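Local structure of CurM Sulfotransferase (Moorea producta, 4GBM) at residues R30-F36 with F154-I160. The protein probably transfers a sulfonate group from the donor PAPS to a hydroxyl of the growing polyketide chain in curacin biosynthesis. The protein carries 2 engineered substitutions. Residues are numbered along the deposited sequence; the frame is centred on the assembly and turned at random.
Sequences RLPGIIF and FANSKYI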
ATOM      1  N   ARG A  30       0.708  23.308   2.210  1.00 20.75           N
ATOM      2  CA  ARG A  30       0.440  21.927   1.821  0.50 17.52           C
ATOM      3  C   ARG A  30       0.269  21.748   0.312  1.00 16.48           C
ATOM      4  O   ARG A  30      -0.179  22.656  -0.400  1.00 16.47           O
ATOM      5  CB  ARG A  30      -0.764  21.378   2.589  0.50 17.26           C
ATOM      6  CG  ARG A  30      -0.532  21.308   4.095  0.50 16.89           C
ATOM      7  CD  ARG A  30      -1.607  20.494   4.786  0.50 18.44           C
ATOM      8  NE  ARG A  30      -2.907  21.150   4.720  0.50 20.10           N
ATOM      9  CZ  ARG A  30      -4.041  20.605   5.143  0.50 19.48           C
ATOM     10  NH1 ARG A  30      -4.040  19.385   5.662  0.50 17.13           N
ATOM     11  NH2 ARG A  30      -5.178  21.281   5.044  0.50 19.75           N
ATOM     12  N   LEU A  31       0.655  20.568  -0.163  1.00 13.77           N
ATOM     13  CA  LEU A  31       0.509  20.200  -1.565  1.00 13.73           C
ATOM     14  C   LEU A  31      -0.943  19.812  -1.842  1.00 13.68           C
ATOM     15  O   LEU A  31      -1.676  19.465  -0.914  1.00 13.59           O
ATOM     16  CB  LEU A  31       1.421  19.010  -1.899  1.00 13.18           C
ATOM     17  CG  LEU A  31       2.934  19.246  -1.781  1.00 14.08           C
ATOM     18  CD1 LEU A  31       3.658  17.927  -1.909  1.00 14.48           C
ATOM     19  CD2 LEU A  31       3.409  20.229  -2.849  1.00 17.52           C
ATOM     20  N   PRO A  32      -1.362  19.852  -3.120  1.00 13.22           N
ATOM     21  CA  PRO A  32      -2.684  19.335  -3.470  1.00 13.55           C
ATOM     22  C   PRO A  32      -2.836  17.880  -3.040  1.00 12.71           C
ATOM     23  O   PRO A  32      -1.859  17.115  -3.051  1.00 12.80           O
ATOM     24  CB  PRO A  32      -2.709  19.433  -5.000  1.00 13.98           C
ATOM     25  CG  PRO A  32      -1.698  20.467  -5.333  1.00 17.51           C
ATOM     26  CD  PRO A  32      -0.632  20.348  -4.300  1.00 14.66           C
ATOM     27  N   GLY A  33      -4.052  17.502  -2.654  1.00 12.19           N
ATOM     28  CA  GLY A  33      -4.308  16.156  -2.140  1.00 10.96           C
ATOM     29  C   GLY A  33      -3.982  15.035  -3.102  1.00 10.82           C
ATOM     30  O   GLY A  33      -4.114  15.184  -4.324  1.00 13.18           O
ATOM     31  N   ILE A  34      -3.547  13.911  -2.540  1.00 10.33           N
ATOM     32  CA  ILE A  34      -3.312  12.699  -3.323  1.00  9.48           C
ATOM     33  C   ILE A  34      -4.232  11.594  -2.824  1.00  9.72           C
ATOM     34  O   ILE A  34      -5.164  11.854  -2.062  1.00 11.01           O
ATOM     35  CB  ILE A  34      -1.818  12.266  -3.313  1.00  9.60           C
ATOM     36  CG1 ILE A  34      -1.337  11.910  -1.898  1.00  9.54           C
ATOM     37  CG2 ILE A  34      -0.946  13.356  -3.963  1.00 11.36           C
ATOM     38  CD1 ILE A  34       0.019  11.206  -1.874  1.00 10.70           C
ATOM     39  N   ILE A  35      -3.996  10.375  -3.295  1.00  9.30           N
ATOM     40  CA  ILE A  35      -4.759   9.215  -2.844  1.00  8.58           C
ATOM     41  C   ILE A  35      -3.816   8.285  -2.093  1.00  8.47           C
ATOM     42  O   ILE A  35      -2.745   7.955  -2.597  1.00  9.33           O
ATOM     43  CB  ILE A  35      -5.376   8.470  -4.045  1.00  8.68           C
ATOM     44  CG1 ILE A  35      -6.327   9.403  -4.800  1.00 10.14           C
ATOM     45  CG2 ILE A  35      -6.098   7.193  -3.577  1.00 10.54           C
ATOM     46  CD1 ILE A  35      -6.580   8.984  -6.261  1.00 12.68           C
ATOM     47  N   PHE A  36      -4.201   7.887  -0.878  1.00  8.34           N
ATOM     48  CA  PHE A  36      -3.431   6.895  -0.113  1.00  8.00           C
ATOM     49  C   PHE A  36      -4.168   5.570  -0.035  1.00  7.52           C
ATOM     50  O   PHE A  36      -5.395   5.549   0.094  1.00  9.66           O
ATOM     51  CB  PHE A  36      -3.172   7.383   1.315  1.00  8.29           C
ATOM     52  CG  PHE A  36      -2.189   8.510   1.405  1.00  8.22           C
ATOM     53  CD1 PHE A  36      -0.819   8.261   1.395  1.00  9.24           C
ATOM     54  CD2 PHE A  36      -2.628   9.827   1.510  1.00 10.10           C
ATOM     55  CE1 PHE A  36       0.097   9.310   1.481  1.00 11.93           C
ATOM     56  CE2 PHE A  36      -1.722  10.886   1.597  1.00 11.66           C
ATOM     57  CZ  PHE A  36      -0.357  10.628   1.590  1.00 11.94           C
ATOM     58  N   PHE A 154      -0.030  17.276   2.722  1.00 11.84           N
ATOM     59  CA  PHE A 154      -1.027  17.348   1.659  1.00 11.27           C
ATOM     60  C   PHE A 154      -2.346  17.867   2.194  1.00 11.52           C
ATOM     61  O   PHE A 154      -2.709  17.595   3.345  1.00 12.77           O
ATOM     62  CB  PHE A 154      -1.298  15.960   1.065  1.00 11.17           C
ATOM     63  CG  PHE A 154      -0.095  15.298   0.451  1.00  9.70           C
ATOM     64  CD1 PHE A 154       0.260  15.570  -0.863  1.00 11.54           C
ATOM     65  CD2 PHE A 154       0.675  14.387   1.184  1.00 10.99           C
ATOM     66  CE1 PHE A 154       1.372  14.958  -1.446  1.00 11.87           C
ATOM     67  CE2 PHE A 154       1.793  13.767   0.599  1.00 11.00           C
ATOM     68  CZ  PHE A 154       2.128  14.061  -0.721  1.00 10.23           C
ATOM     69  N   ALA A 155      -3.077  18.581   1.343  1.00 11.74           N
ATOM     70  CA  ALA A 155      -4.406  19.049   1.684  1.00 13.10           C
ATOM     71  C   ALA A 155      -5.494  18.235   0.988  1.00 12.14           C
ATOM     72  O   ALA A 155      -5.448  18.036  -0.226  1.00 14.46           O
ATOM     73  CB  ALA A 155      -4.540  20.529   1.337  1.00 12.93           C
ATOM     74  N   ASN A 156      -6.469  17.777   1.778  1.00 12.23           N
ATOM     75  CA  ASN A 156      -7.665  17.076   1.298  0.60 13.29           C
ATOM     76  C   ASN A 156      -7.400  15.793   0.517  1.00 12.17           C
ATOM     77  O   ASN A 156      -8.120  15.451  -0.426  1.00 13.57           O
ATOM     78  CB  ASN A 156      -8.599  18.030   0.541  0.60 15.39           C
ATOM     79  CG  ASN A 156      -9.153  19.125   1.434  0.60 18.16           C
ATOM     80  OD1 ASN A 156      -8.606  20.228   1.493  0.60 21.89           O
ATOM     81  ND2 ASN A 156     -10.227  18.815   2.158  0.60 23.15           N
ATOM     82  N   SER A 157      -6.382  15.049   0.942  1.00 10.74           N
ATOM     83  CA  SER A 157      -6.149  13.727   0.351  1.00  9.76           C
ATOM     84  C   SER A 157      -7.320  12.781   0.607  1.00  9.89           C
ATOM     85  O   SER A 157      -8.083  12.950   1.568  1.00 10.35           O
ATOM     86  CB  SER A 157      -4.871  13.089   0.906  1.00  9.10           C
ATOM     87  OG  SER A 157      -3.739  13.873   0.571  1.00 11.17           O
ATOM     88  N   LYS A 158      -7.454  11.785  -0.262  1.00  9.20           N
ATOM     89  CA  LYS A 158      -8.434  10.729  -0.062  1.00  9.13           C
ATOM     90  C   LYS A 158      -7.735   9.454   0.384  1.00  8.62           C
ATOM     91  O   LYS A 158      -6.611   9.165  -0.036  1.00  9.81           O
ATOM     92  CB  LYS A 158      -9.231  10.483  -1.342  1.00  9.70           C
ATOM     93  CG  LYS A 158     -10.285  11.546  -1.605  1.00 12.63           C
ATOM     94  CD  LYS A 158     -11.113  11.196  -2.833  1.00 15.20           C
ATOM     95  CE  LYS A 158     -12.211  12.221  -3.070  1.00 18.28           C
ATOM     96  NZ  LYS A 158     -11.672  13.570  -3.401  1.00 21.58           N
ATOM     97  N   TYR A 159      -8.413   8.710   1.248  1.00  8.59           N
ATOM     98  CA  TYR A 159      -7.866   7.496   1.838  1.00  8.20           C
ATOM     99  C   TYR A 159      -8.707   6.288   1.509  1.00  8.53           C
ATOM    100  O   TYR A 159      -9.907   6.257   1.791  1.00  9.01           O
ATOM    101  CB  TYR A 159      -7.777   7.665   3.352  1.00  8.76           C
ATOM    102  CG  TYR A 159      -6.780   8.714   3.728  1.00  8.41           C
ATOM    103  CD1 TYR A 159      -5.447   8.379   3.940  1.00  8.16           C
ATOM    104  CD2 TYR A 159      -7.158  10.051   3.857  1.00  8.84           C
ATOM    105  CE1 TYR A 159      -4.513   9.344   4.274  1.00 10.27           C
ATOM    106  CE2 TYR A 159      -6.229  11.027   4.189  1.00  9.14           C
ATOM    107  CZ  TYR A 159      -4.911  10.663   4.405  1.00  8.72           C
ATOM    108  OH  TYR A 159      -3.991  11.616   4.736  1.00 10.98           O
ATOM    109  N   ILE A 160      -8.065   5.303   0.887  1.00  7.81           N
ATOM    110  CA  ILE A 160      -8.680   4.004   0.662  1.00  7.99           C
ATOM    111  C   ILE A 160      -8.205   3.077   1.771  1.00  7.62           C
ATOM    112  O   ILE A 160      -7.006   2.800   1.876  1.00  8.90           O
ATOM    113  CB  ILE A 160      -8.266   3.422  -0.701  1.00  7.63           C
ATOM    114  CG1 ILE A 160      -8.643   4.371  -1.841  1.00  8.03           C
ATOM    115  CG2 ILE A 160      -8.894   2.034  -0.910  1.00  7.60           C
ATOM    116  CD1 ILE A 160      -7.955   4.005  -3.167  1.00  8.26           C
TER
HETATM  117  O   HOH W   1      -6.358  18.062   4.761  1.00 23.24           O
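Ile35 and Phe36 run parallel to Lys158 and Tyr159 in the central sheet, where Lys158 N bonds to Ile34 O, Phe36 N to Lys158 O (2.9 Å) and Ile160 N to Phe36 O. Upstream, Leu31 pairs with Phe154, Ala155 N reaching Leu31 O at 2.8 Å. Between the two paired regions Ser157 stands in for the backbone: its OG accepts from Ile34 N at 3.1 Å. The Phe154 ring takes Ile34 CD1 over one face, 4.0 Å from the ring centroid; chi1 63° sets CG1 between backbone N and carbonyl carbon, and the extended chi2 carries CD1 on over the ring. Phe36 is offset edge-to-face with Phe154, its CZ 3.9 Å from Phe154 CD2, planes at 75°, while Tyr159 lies alongside it, nearly parallel but slid apart, with Tyr159 CE1 3.4 Å from Phe36 CD2. With an alanine at Phe36, a gap would probably open between Phe154 and Tyr159, robbing both rings of their shared neighbour. Main-chain bonds thus set the register of two neighbouring strands in this P-loop-related sulfotransferase fold; the aromatic cluster continues to Tyr121 of helix 117-128 and Phe207 of helix 189-208, and a Tyr159 OH bond to Glu151 ties it to helix 144-153.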